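Local coordinates for probable protein phosphatase 2C 50 (Oryza sativa subsp. japonica, PDB 5ZCG), which probably removes phosphate from serine and threonine residues of proteins as a magnesium-dependent phosphatase of the PP2C family, at residues A85-G88 and K89-E93; Y221-F225 and V226-P230; I245-S248 and D249-D253. The protein carries 5 engineered substitutions. One frame throughout, in Å; residues are numbered along the deposited sequence.

Contact 1: A85-G88 and K89-E93; sequences ARLG and KNLGE. Engineered in segment 85-88: A85 (natural residue Lys).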
ATOM      1  N   ALA A  85     -26.508  -2.390   1.720  1.00 31.56           N
ATOM      2  CA  ALA A  85     -27.888  -2.700   1.345  1.00 41.57           C
ATOM      3  C   ALA A  85     -28.200  -4.182   1.559  1.00 39.75           C
ATOM      4  O   ALA A  85     -29.240  -4.534   2.140  1.00 41.75           O
ATOM      5  CB  ALA A  85     -28.142  -2.292  -0.107  1.00 45.94           C
ATOM      6  N   ARG A  86     -27.286  -5.062   1.136  1.00 40.87           N
ATOM      7  CA  ARG A  86     -27.481  -6.493   1.350  1.00 44.62           C
ATOM      8  C   ARG A  86     -27.565  -6.818   2.837  1.00 43.10           C
ATOM      9  O   ARG A  86     -28.386  -7.645   3.257  1.00 39.03           O
ATOM     10  CB  ARG A  86     -26.345  -7.283   0.698  1.00 50.18           C
ATOM     11  CG  ARG A  86     -26.491  -7.479  -0.802  1.00 59.82           C
ATOM     12  CD  ARG A  86     -25.287  -8.206  -1.401  1.00 68.70           C
ATOM     13  NE  ARG A  86     -24.511  -8.938  -0.400  1.00 75.33           N
ATOM     14  CZ  ARG A  86     -23.213  -8.752  -0.174  1.00 76.96           C
ATOM     15  NH1 ARG A  86     -22.535  -7.854  -0.878  1.00 77.98           N
ATOM     16  NH2 ARG A  86     -22.589  -9.462   0.758  1.00 76.16           N
ATOM     17  N   LEU A  87     -26.730  -6.165   3.651  1.00 38.38           N
ATOM     18  CA  LEU A  87     -26.733  -6.438   5.081  1.00 40.71           C
ATOM     19  C   LEU A  87     -28.032  -5.973   5.727  1.00 41.99           C
ATOM     20  O   LEU A  87     -28.547  -6.642   6.624  1.00 39.98           O
ATOM     21  CB  LEU A  87     -25.527  -5.772   5.742  1.00 40.35           C
ATOM     22  CG  LEU A  87     -25.430  -5.861   7.265  1.00 41.06           C
ATOM     23  CD1 LEU A  87     -25.434  -7.313   7.730  1.00 37.84           C
ATOM     24  CD2 LEU A  87     -24.188  -5.124   7.766  1.00 41.64           C
ATOM     25  N   GLY A  88     -28.576  -4.830   5.296  1.00 40.40           N
ATOM     26  CA  GLY A  88     -29.868  -4.410   5.825  1.00 40.66           C
ATOM     27  C   GLY A  88     -30.963  -5.411   5.495  1.00 41.53           C
ATOM     28  O   GLY A  88     -31.769  -5.792   6.362  1.00 36.97           O
ATOM     29  N   LYS A  89     -30.969  -5.899   4.250  1.00 39.78           N
ATOM     30  CA  LYS A  89     -31.979  -6.877   3.867  1.00 46.86           C
ATOM     31  C   LYS A  89     -31.832  -8.160   4.679  1.00 47.27           C
ATOM     32  O   LYS A  89     -32.835  -8.757   5.089  1.00 49.04           O
ATOM     33  CB  LYS A  89     -31.897  -7.161   2.368  1.00 52.09           C
ATOM     34  CG  LYS A  89     -32.109  -5.916   1.517  1.00 58.11           C
ATOM     35  CD  LYS A  89     -32.855  -6.224   0.229  1.00 62.27           C
ATOM     36  CE  LYS A  89     -32.948  -4.989  -0.658  1.00 64.24           C
ATOM     37  NZ  LYS A  89     -31.783  -4.874  -1.580  1.00 63.86           N
ATOM     38  N   ASN A  90     -30.592  -8.586   4.949  1.00 46.59           N
ATOM     39  CA  ASN A  90     -30.406  -9.821   5.705  1.00 47.95           C
ATOM     40  C   ASN A  90     -30.631  -9.629   7.202  1.00 49.82           C
ATOM     41  O   ASN A  90     -31.029 -10.578   7.887  1.00 50.14           O
ATOM     42  CB  ASN A  90     -28.991 -10.373   5.498  1.00 45.92           C
ATOM     43  CG  ASN A  90     -28.725 -10.812   4.072  1.00 47.46           C
ATOM     44  OD1 ASN A  90     -29.640 -11.193   3.342  1.00 50.27           O
ATOM     45  ND2 ASN A  90     -27.458 -10.778   3.673  1.00 45.14           N
ATOM     46  N   LEU A  91     -30.428  -8.414   7.717  1.00 48.84           N
ATOM     47  CA  LEU A  91     -30.761  -8.123   9.104  1.00 45.87           C
ATOM     48  C   LEU A  91     -32.261  -8.126   9.316  1.00 47.66           C
ATOM     49  O   LEU A  91     -32.727  -8.380  10.434  1.00 44.58           O
ATOM     50  CB  LEU A  91     -30.165  -6.780   9.525  1.00 43.48           C
ATOM     51  CG  LEU A  91     -28.670  -6.764   9.847  1.00 40.04           C
ATOM     52  CD1 LEU A  91     -28.242  -5.384  10.345  1.00 38.24           C
ATOM     53  CD2 LEU A  91     -28.313  -7.845  10.863  1.00 37.93           C
ATOM     54  N   GLY A  92     -33.028  -7.866   8.258  1.00 50.05           N
ATOM     55  CA  GLY A  92     -34.462  -8.076   8.383  1.00 51.77           C
ATOM     56  C   GLY A  92     -34.855  -9.519   8.656  1.00 51.59           C
ATOM     57  O   GLY A  92     -35.997  -9.767   9.062  1.00 48.32           O
ATOM     58  N   GLU A  93     -33.937 -10.466   8.455  1.00 53.14           N
ATOM     59  CA  GLU A  93     -34.162 -11.880   8.721  1.00 57.56           C
ATOM     60  C   GLU A  93     -33.599 -12.353  10.060  1.00 57.52           C
ATOM     61  O   GLU A  93     -33.622 -13.558  10.333  1.00 57.99           O
ATOM     62  CB  GLU A  93     -33.555 -12.720   7.596  1.00 63.14           C
ATOM     63  CG  GLU A  93     -34.377 -12.767   6.327  1.00 70.29           C
ATOM     64  CD  GLU A  93     -33.714 -13.591   5.241  1.00 74.88           C
ATOM     65  OE1 GLU A  93     -32.543 -13.989   5.426  1.00 75.81           O
ATOM     66  OE2 GLU A  93     -34.364 -13.843   4.205  1.00 76.06           O
TER
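L87 and L91 meet one helical turn apart. The CD1 methyl of L87 lies 3.9 Å from CG of L91, and the two side chains cross obliquely. L87 starts out pointing away from 89-93. With CG set opposite the backbone N (chi1 175°), its branch runs beside its own carbonyl carbon and its end comes back to L91. L91 also shields a polar atom. Its CG sits 3.2 Å from O of L87, the same oxygen that accepts the backbone N-H of L91 at 2.8 Å from L91 N.

K89 and N90 also lie close to carbonyls of the preceding turn. CG of K89 is 3.2 Å from O of A85, an engineered alanine where the natural residue is lysine. The amide of N90 folds back toward O of R86. Its ND2 is 3.3 Å from that oxygen, but the angle is too poor for a hydrogen bond. R86 O is held instead by the backbone N of N90 at 2.9 Å.

This is the i to i+4 pattern of an alpha helix, seen near the C-terminal end of helix 67-91. K89 N bonds to A85 O at 164°, the straightest of the four backbone bonds across the contact. G92 N reaches back to G88 O in the same way. One residue further on the spacing shortens to i+3, where E93 N bonds to N90 O at 3.0 Å.

The leucine pair faces the rest of the protein. L87 rests on H102 and V106 of helix 99-118. L91 touches H102 as well, and L33 and V97 from loops. The carbonyl of L91 accepts a hydrogen bond from R32 and a weak one from R37, so two positive side chains gather at this end of the helix.

Contact 2: Y221-F225 and V226-P230; sequences YLKPF and VIPKP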
ATOM      1  N   TYR A 221       2.215  -9.897  -3.551  1.00 29.56           N
ATOM      2  CA  TYR A 221       3.489 -10.589  -3.398  1.00 31.54           C
ATOM      3  C   TYR A 221       3.934 -10.681  -1.947  1.00 33.61           C
ATOM      4  O   TYR A 221       4.845 -11.460  -1.650  1.00 33.94           O
ATOM      5  CB  TYR A 221       4.578  -9.910  -4.234  1.00 30.68           C
ATOM      6  CG  TYR A 221       5.154  -8.645  -3.627  1.00 35.34           C
ATOM      7  CD1 TYR A 221       4.344  -7.555  -3.331  1.00 36.82           C
ATOM      8  CD2 TYR A 221       6.515  -8.532  -3.371  1.00 35.22           C
ATOM      9  CE1 TYR A 221       4.872  -6.395  -2.789  1.00 39.73           C
ATOM     10  CE2 TYR A 221       7.051  -7.377  -2.829  1.00 35.32           C
ATOM     11  CZ  TYR A 221       6.225  -6.312  -2.543  1.00 37.00           C
ATOM     12  OH  TYR A 221       6.749  -5.162  -2.003  1.00 37.70           O
ATOM     13  N   LEU A 222       3.299  -9.937  -1.042  1.00 29.17           N
ATOM     14  CA  LEU A 222       3.648  -9.958   0.372  1.00 33.76           C
ATOM     15  C   LEU A 222       2.616 -10.689   1.218  1.00 36.81           C
ATOM     16  O   LEU A 222       2.672 -10.614   2.453  1.00 39.17           O
ATOM     17  CB  LEU A 222       3.850  -8.531   0.887  1.00 34.13           C
ATOM     18  CG  LEU A 222       5.192  -7.927   0.468  1.00 37.64           C
ATOM     19  CD1 LEU A 222       5.319  -6.481   0.915  1.00 38.89           C
ATOM     20  CD2 LEU A 222       6.335  -8.757   1.025  1.00 40.28           C
ATOM     21  N   LYS A 223       1.675 -11.386   0.589  1.00 35.95           N
ATOM     22  CA  LYS A 223       0.745 -12.207   1.344  1.00 38.98           C
ATOM     23  C   LYS A 223       1.440 -13.498   1.777  1.00 39.97           C
ATOM     24  O   LYS A 223       2.343 -13.983   1.090  1.00 35.86           O
ATOM     25  CB  LYS A 223      -0.488 -12.533   0.502  1.00 34.52           C
ATOM     26  CG  LYS A 223      -1.425 -11.346   0.316  1.00 39.33           C
ATOM     27  CD  LYS A 223      -2.619 -11.693  -0.563  1.00 45.71           C
ATOM     28  CE  LYS A 223      -3.345 -10.437  -1.036  1.00 50.42           C
ATOM     29  NZ  LYS A 223      -3.560  -9.453   0.065  1.00 51.62           N
ATOM     30  N   PRO A 224       1.042 -14.079   2.923  1.00 41.28           N
ATOM     31  CA  PRO A 224      -0.053 -13.649   3.794  1.00 37.55           C
ATOM     32  C   PRO A 224       0.369 -12.673   4.887  1.00 35.74           C
ATOM     33  O   PRO A 224      -0.376 -12.485   5.851  1.00 38.02           O
ATOM     34  CB  PRO A 224      -0.507 -14.962   4.418  1.00 42.43           C
ATOM     35  CG  PRO A 224       0.800 -15.718   4.589  1.00 44.05           C
ATOM     36  CD  PRO A 224       1.705 -15.288   3.448  1.00 40.22           C
ATOM     37  N   PHE A 225       1.547 -12.061   4.744  1.00 33.79           N
ATOM     38  CA  PHE A 225       2.060 -11.188   5.794  1.00 35.73           C
ATOM     39  C   PHE A 225       1.374  -9.823   5.778  1.00 35.87           C
ATOM     40  O   PHE A 225       1.069  -9.268   6.839  1.00 35.01           O
ATOM     41  CB  PHE A 225       3.576 -11.043   5.653  1.00 35.13           C
ATOM     42  CG  PHE A 225       4.288 -12.353   5.436  1.00 36.90           C
ATOM     43  CD1 PHE A 225       4.285 -13.329   6.421  1.00 36.77           C
ATOM     44  CD2 PHE A 225       4.948 -12.617   4.244  1.00 38.03           C
ATOM     45  CE1 PHE A 225       4.929 -14.540   6.227  1.00 37.28           C
ATOM     46  CE2 PHE A 225       5.596 -13.829   4.041  1.00 39.72           C
ATOM     47  CZ  PHE A 225       5.587 -14.791   5.037  1.00 40.08           C
ATOM     48  N   VAL A 226       1.126  -9.266   4.594  1.00 33.71           N
ATOM     49  CA  VAL A 226       0.388  -8.016   4.449  1.00 33.68           C
ATOM     50  C   VAL A 226      -1.048  -8.368   4.075  1.00 33.92           C
ATOM     51  O   VAL A 226      -1.290  -8.988   3.036  1.00 40.55           O
ATOM     52  CB  VAL A 226       1.043  -7.097   3.403  1.00 33.26           C
ATOM     53  CG1 VAL A 226       0.280  -5.788   3.283  1.00 33.04           C
ATOM     54  CG2 VAL A 226       2.502  -6.831   3.774  1.00 30.43           C
ATOM     55  N   ILE A 227      -2.001  -7.983   4.911  1.00 30.94           N
ATOM     56  CA  ILE A 227      -3.389  -8.409   4.745  1.00 34.06           C
ATOM     57  C   ILE A 227      -4.250  -7.180   4.524  1.00 33.05           C
ATOM     58  O   ILE A 227      -3.893  -6.056   4.935  1.00 31.10           O
ATOM     59  CB  ILE A 227      -3.877  -9.238   5.959  1.00 36.94           C
ATOM     60  CG1 ILE A 227      -3.601  -8.485   7.261  1.00 36.42           C
ATOM     61  CG2 ILE A 227      -3.239 -10.624   5.954  1.00 36.51           C
ATOM     62  CD1 ILE A 227      -4.349  -9.031   8.453  1.00 38.31           C
ATOM     63  N   PRO A 228      -5.425  -7.344   3.885  1.00 32.81           N
ATOM     64  CA  PRO A 228      -6.303  -6.191   3.650  1.00 34.06           C
ATOM     65  C   PRO A 228      -7.391  -6.044   4.699  1.00 38.48           C
ATOM     66  O   PRO A 228      -8.465  -5.508   4.405  1.00 41.45           O
ATOM     67  CB  PRO A 228      -6.899  -6.502   2.278  1.00 32.08           C
ATOM     68  CG  PRO A 228      -7.024  -8.030   2.289  1.00 33.62           C
ATOM     69  CD  PRO A 228      -5.928  -8.562   3.209  1.00 32.70           C
ATOM     70  N   LYS A 229      -7.127  -6.490   5.923  1.00 42.32           N
ATOM     71  CA  LYS A 229      -8.165  -6.526   6.944  1.00 41.86           C
ATOM     72  C   LYS A 229      -8.184  -5.203   7.691  1.00 37.36           C
ATOM     73  O   LYS A 229      -7.166  -4.830   8.289  1.00 36.70           O
ATOM     74  CB  LYS A 229      -7.938  -7.668   7.918  1.00 46.00           C
ATOM     75  CG  LYS A 229      -8.812  -7.586   9.165  1.00 49.05           C
ATOM     76  CD  LYS A 229      -9.242  -8.960   9.643  1.00 53.65           C
ATOM     77  CE  LYS A 229     -10.076  -8.882  10.913  1.00 55.49           C
ATOM     78  NZ  LYS A 229     -11.452  -8.380  10.649  1.00 56.96           N
ATOM     79  N   PRO A 230      -9.298  -4.481   7.707  1.00 35.64           N
ATOM     80  CA  PRO A 230      -9.328  -3.176   8.366  1.00 38.15           C
ATOM     81  C   PRO A 230      -9.637  -3.303   9.852  1.00 37.21           C
ATOM     82  O   PRO A 230     -10.213  -4.288  10.321  1.00 33.82           O
ATOM     83  CB  PRO A 230     -10.469  -2.452   7.640  1.00 37.75           C
ATOM     84  CG  PRO A 230     -11.424  -3.554   7.282  1.00 34.95           C
ATOM     85  CD  PRO A 230     -10.581  -4.804   7.055  1.00 34.22           C
TER
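V226 meets L222 through the way its first torsion is set. In V226, CG1 is opposite the backbone N, which places CG2 beside that N and against L222. CG2 of V226 then sits 3.6 Å from CB of L222. K223 is extended until its last torsion, where a bend of -45° turns NZ toward P228. NZ ends 4.0 Å from P228 CD, and the two side chains cross at about a right angle. The ammonium forms a salt bridge with D115 of helix 99-118, on which P228 also packs.

The backbone makes a tight reversal here. The peptide bond before P224 is cis, and F225 N returns to L222 O in a weak bond of 2.9 Å. Together these features define a type VI beta turn. V226 N bonds to the same oxygen at 3.0 Å and is nearly straight (162°). Its N-H comes from well above the carbonyl plane, 41° out of it.

Two flat rings pack on neighbours within 221-225. CD of P224 lies over the centre of the F225 ring, and CG of L222 lies over the centre of the Y221 ring. Y221 also packs on an apolar side chain of another protein chain. Past the turn, CG2 of I227 comes within 3.4 Å of P224 O. The backbone of I227 pairs with S216, and F225 O accepts a hydrogen bond from R191.

The chemistry implies a loop fixed at several points. One carbonyl receives two N-H groups, one of them weakly, the cis proline sets the bend, and the charge of K223 is probably balanced by D115 as the chain leads into strand 231-236.

Contact 3: I245-S248 and D249-D253; sequences ILAS and DGLWD. With MG (magnesium ion), chain E.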
ATOM      1  N   ILE A 245     -10.242  14.731  10.347  1.00 36.37           N
ATOM      2  CA  ILE A 245      -9.072  14.903   9.490  1.00 36.57           C
ATOM      3  C   ILE A 245      -8.650  13.526   8.996  1.00 35.84           C
ATOM      4  O   ILE A 245      -8.171  12.697   9.781  1.00 36.36           O
ATOM      5  CB  ILE A 245      -7.914  15.596  10.219  1.00 35.67           C
ATOM      6  CG1 ILE A 245      -8.312  17.013  10.641  1.00 36.74           C
ATOM      7  CG2 ILE A 245      -6.668  15.618   9.335  1.00 31.70           C
ATOM      8  CD1 ILE A 245      -7.624  17.480  11.907  1.00 38.61           C
ATOM      9  N   LEU A 246      -8.821  13.280   7.700  1.00 30.36           N
ATOM     10  CA  LEU A 246      -8.275  12.099   7.049  1.00 28.48           C
ATOM     11  C   LEU A 246      -7.061  12.529   6.240  1.00 30.92           C
ATOM     12  O   LEU A 246      -7.114  13.539   5.537  1.00 31.88           O
ATOM     13  CB  LEU A 246      -9.309  11.439   6.133  1.00 29.67           C
ATOM     14  CG  LEU A 246     -10.663  11.030   6.713  1.00 30.82           C
ATOM     15  CD1 LEU A 246     -11.675  12.172   6.606  1.00 25.31           C
ATOM     16  CD2 LEU A 246     -11.178   9.783   5.995  1.00 32.84           C
ATOM     17  N   ALA A 247      -5.964  11.787   6.353  1.00 27.22           N
ATOM     18  CA  ALA A 247      -4.789  12.186   5.597  1.00 28.39           C
ATOM     19  C   ALA A 247      -3.840  11.012   5.442  1.00 26.35           C
ATOM     20  O   ALA A 247      -3.760  10.136   6.308  1.00 23.77           O
ATOM     21  CB  ALA A 247      -4.061  13.370   6.256  1.00 27.37           C
ATOM     22  N   SER A 248      -3.110  11.021   4.330  1.00 32.42           N
ATOM     23  CA  SER A 248      -2.021  10.081   4.134  1.00 33.67           C
ATOM     24  C   SER A 248      -0.847  10.463   5.029  1.00 34.26           C
ATOM     25  O   SER A 248      -0.811  11.541   5.625  1.00 31.69           O
ATOM     26  CB  SER A 248      -1.587  10.060   2.668  1.00 29.95           C
ATOM     27  OG  SER A 248      -1.203  11.352   2.234  1.00 32.74           O
ATOM     28  N   ASP A 249       0.134   9.562   5.116  1.00 36.68           N
ATOM     29  CA  ASP A 249       1.285   9.823   5.973  1.00 31.40           C
ATOM     30  C   ASP A 249       2.093  11.031   5.512  1.00 33.56           C
ATOM     31  O   ASP A 249       2.953  11.498   6.264  1.00 31.19           O
ATOM     32  CB  ASP A 249       2.180   8.581   6.062  1.00 27.08           C
ATOM     33  CG  ASP A 249       2.688   8.115   4.705  1.00 28.93           C
ATOM     34  OD1 ASP A 249       2.308   8.703   3.672  1.00 28.49           O
ATOM     35  OD2 ASP A 249       3.472   7.140   4.673  1.00 32.91           O
ATOM     36  N   GLY A 250       1.841  11.546   4.305  1.00 36.08           N
ATOM     37  CA  GLY A 250       2.457  12.799   3.898  1.00 33.59           C
ATOM     38  C   GLY A 250       2.181  13.935   4.864  1.00 36.61           C
ATOM     39  O   GLY A 250       2.979  14.873   4.976  1.00 34.06           O
ATOM     40  N   LEU A 251       1.044  13.884   5.559  1.00 35.13           N
ATOM     41  CA  LEU A 251       0.766  14.830   6.637  1.00 38.54           C
ATOM     42  C   LEU A 251       1.339  14.340   7.966  1.00 36.82           C
ATOM     43  O   LEU A 251       2.152  15.030   8.591  1.00 34.00           O
ATOM     44  CB  LEU A 251      -0.745  15.067   6.763  1.00 32.29           C
ATOM     45  CG  LEU A 251      -1.168  16.002   7.900  1.00 32.42           C
ATOM     46  CD1 LEU A 251      -0.494  17.367   7.738  1.00 28.67           C
ATOM     47  CD2 LEU A 251      -2.686  16.167   7.970  1.00 26.64           C
ATOM     48  N   TRP A 252       0.952  13.128   8.381  1.00 30.59           N
ATOM     49  CA  TRP A 252       1.236  12.644   9.729  1.00 32.91           C
ATOM     50  C   TRP A 252       2.714  12.375   9.974  1.00 38.16           C
ATOM     51  O   TRP A 252       3.127  12.296  11.136  1.00 40.03           O
ATOM     52  CB  TRP A 252       0.430  11.371  10.010  1.00 33.76           C
ATOM     53  CG  TRP A 252      -1.044  11.507   9.734  1.00 37.31           C
ATOM     54  CD1 TRP A 252      -1.776  10.801   8.824  1.00 39.64           C
ATOM     55  CD2 TRP A 252      -1.960  12.405  10.375  1.00 38.30           C
ATOM     56  NE1 TRP A 252      -3.094  11.202   8.858  1.00 40.54           N
ATOM     57  CE2 TRP A 252      -3.231  12.188   9.802  1.00 40.66           C
ATOM     58  CE3 TRP A 252      -1.830  13.372  11.379  1.00 38.83           C
ATOM     59  CZ2 TRP A 252      -4.361  12.903  10.197  1.00 41.41           C
ATOM     60  CZ3 TRP A 252      -2.954  14.079  11.769  1.00 41.53           C
ATOM     61  CH2 TRP A 252      -4.202  13.841  11.178  1.00 40.40           C
ATOM     62  N   ASP A 253       3.522  12.229   8.922  1.00 37.79           N
ATOM     63  CA  ASP A 253       4.955  12.048   9.140  1.00 39.43           C
ATOM     64  C   ASP A 253       5.588  13.288   9.765  1.00 38.18           C
ATOM     65  O   ASP A 253       6.545  13.165  10.538  1.00 38.53           O
ATOM     66  CB  ASP A 253       5.651  11.686   7.827  1.00 38.55           C
ATOM     67  CG  ASP A 253       5.483  10.213   7.463  1.00 41.55           C
ATOM     68  OD1 ASP A 253       5.189   9.399   8.366  1.00 40.25           O
ATOM     69  OD2 ASP A 253       5.639   9.869   6.272  1.00 42.66           O
TER
HETATM   70 MG    MG E 401       2.599   8.401   1.651  1.00 24.70          MG
HETATM   71  O   HOH W   1       3.775   6.966   2.075  1.00 29.30           O
HETATM   72  O   HOH W   2       3.256   7.904  -0.232  1.00 29.73           O
HETATM   73  O   HOH W   3       1.331  10.005   1.111  1.00 27.11           O
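W252 folds back over the end of strand 241-247 and meets I245 and A247 through apolar contacts. CH2 of its six-membered ring lies 3.6 Å from CG2 of I245. CB of A247 is 3.6 Å from CD2 of L251, and that methyl also lies over one face of the indole, toward its rim.

Hydrogen bonds join the strand to the short helix 249-252. NE1 of W252 gives a weak bond of 2.8 Å to A247 O, which lies at the indole edge. The angle at the hydrogen is only 129°. L251 N bonds to S248 O at 3.0 Å, entering from above the carbonyl plane. S248 holds the N-cap position, but its hydroxyl is engaged with D18 and with the backbone N of T314.

A cation-pi contact is a third kind of interaction, made by W252 with R165 of strand 165-170.

Metal bonding follows directly at D249. Its CG sits between the backbone N and the carbonyl carbon (chi1 58°), and OD1 reaches the magnesium ion at 2.1 Å. D61, D311 and three waters complete six ligands. Water 1 is bound to the metal and donates to D249 OD2 at 2.6 Å. This is a metal site of the PP2C fold, placed where a central strand ends.

A serine at W252 would probably open a gap against I245 and A247, and leave A247 O without its weak indole bond and R165 without its aromatic partner.

The two oxygens of D249 have separate tasks. One binds magnesium and the other holds a metal-bound water, which is likely to restrict rotation of the carboxylate. The apolar contacts behind it tie the aspartate's helix to the sheet.

The contacts follow one another along the chain in the order 1, 2, 3, and none touches another. Centres are about 29 Å apart for contacts 1 and 2, about 22 Å for 2 and 3, and about 35 Å for 1 and 3, which lie on opposite sides of the chain's centre. Contacts 1 and 2 both pack on helix 99-118. Contact 2 leads into strand 231-236 of the six-stranded sheet. Contact 3 ends strand 241-247 of the five-stranded sheet and packs on helix 257-274. Together they sample both sheets and the flanking helices of the PP2C alpha-beta sandwich, from a surface helix end to the magnesium site.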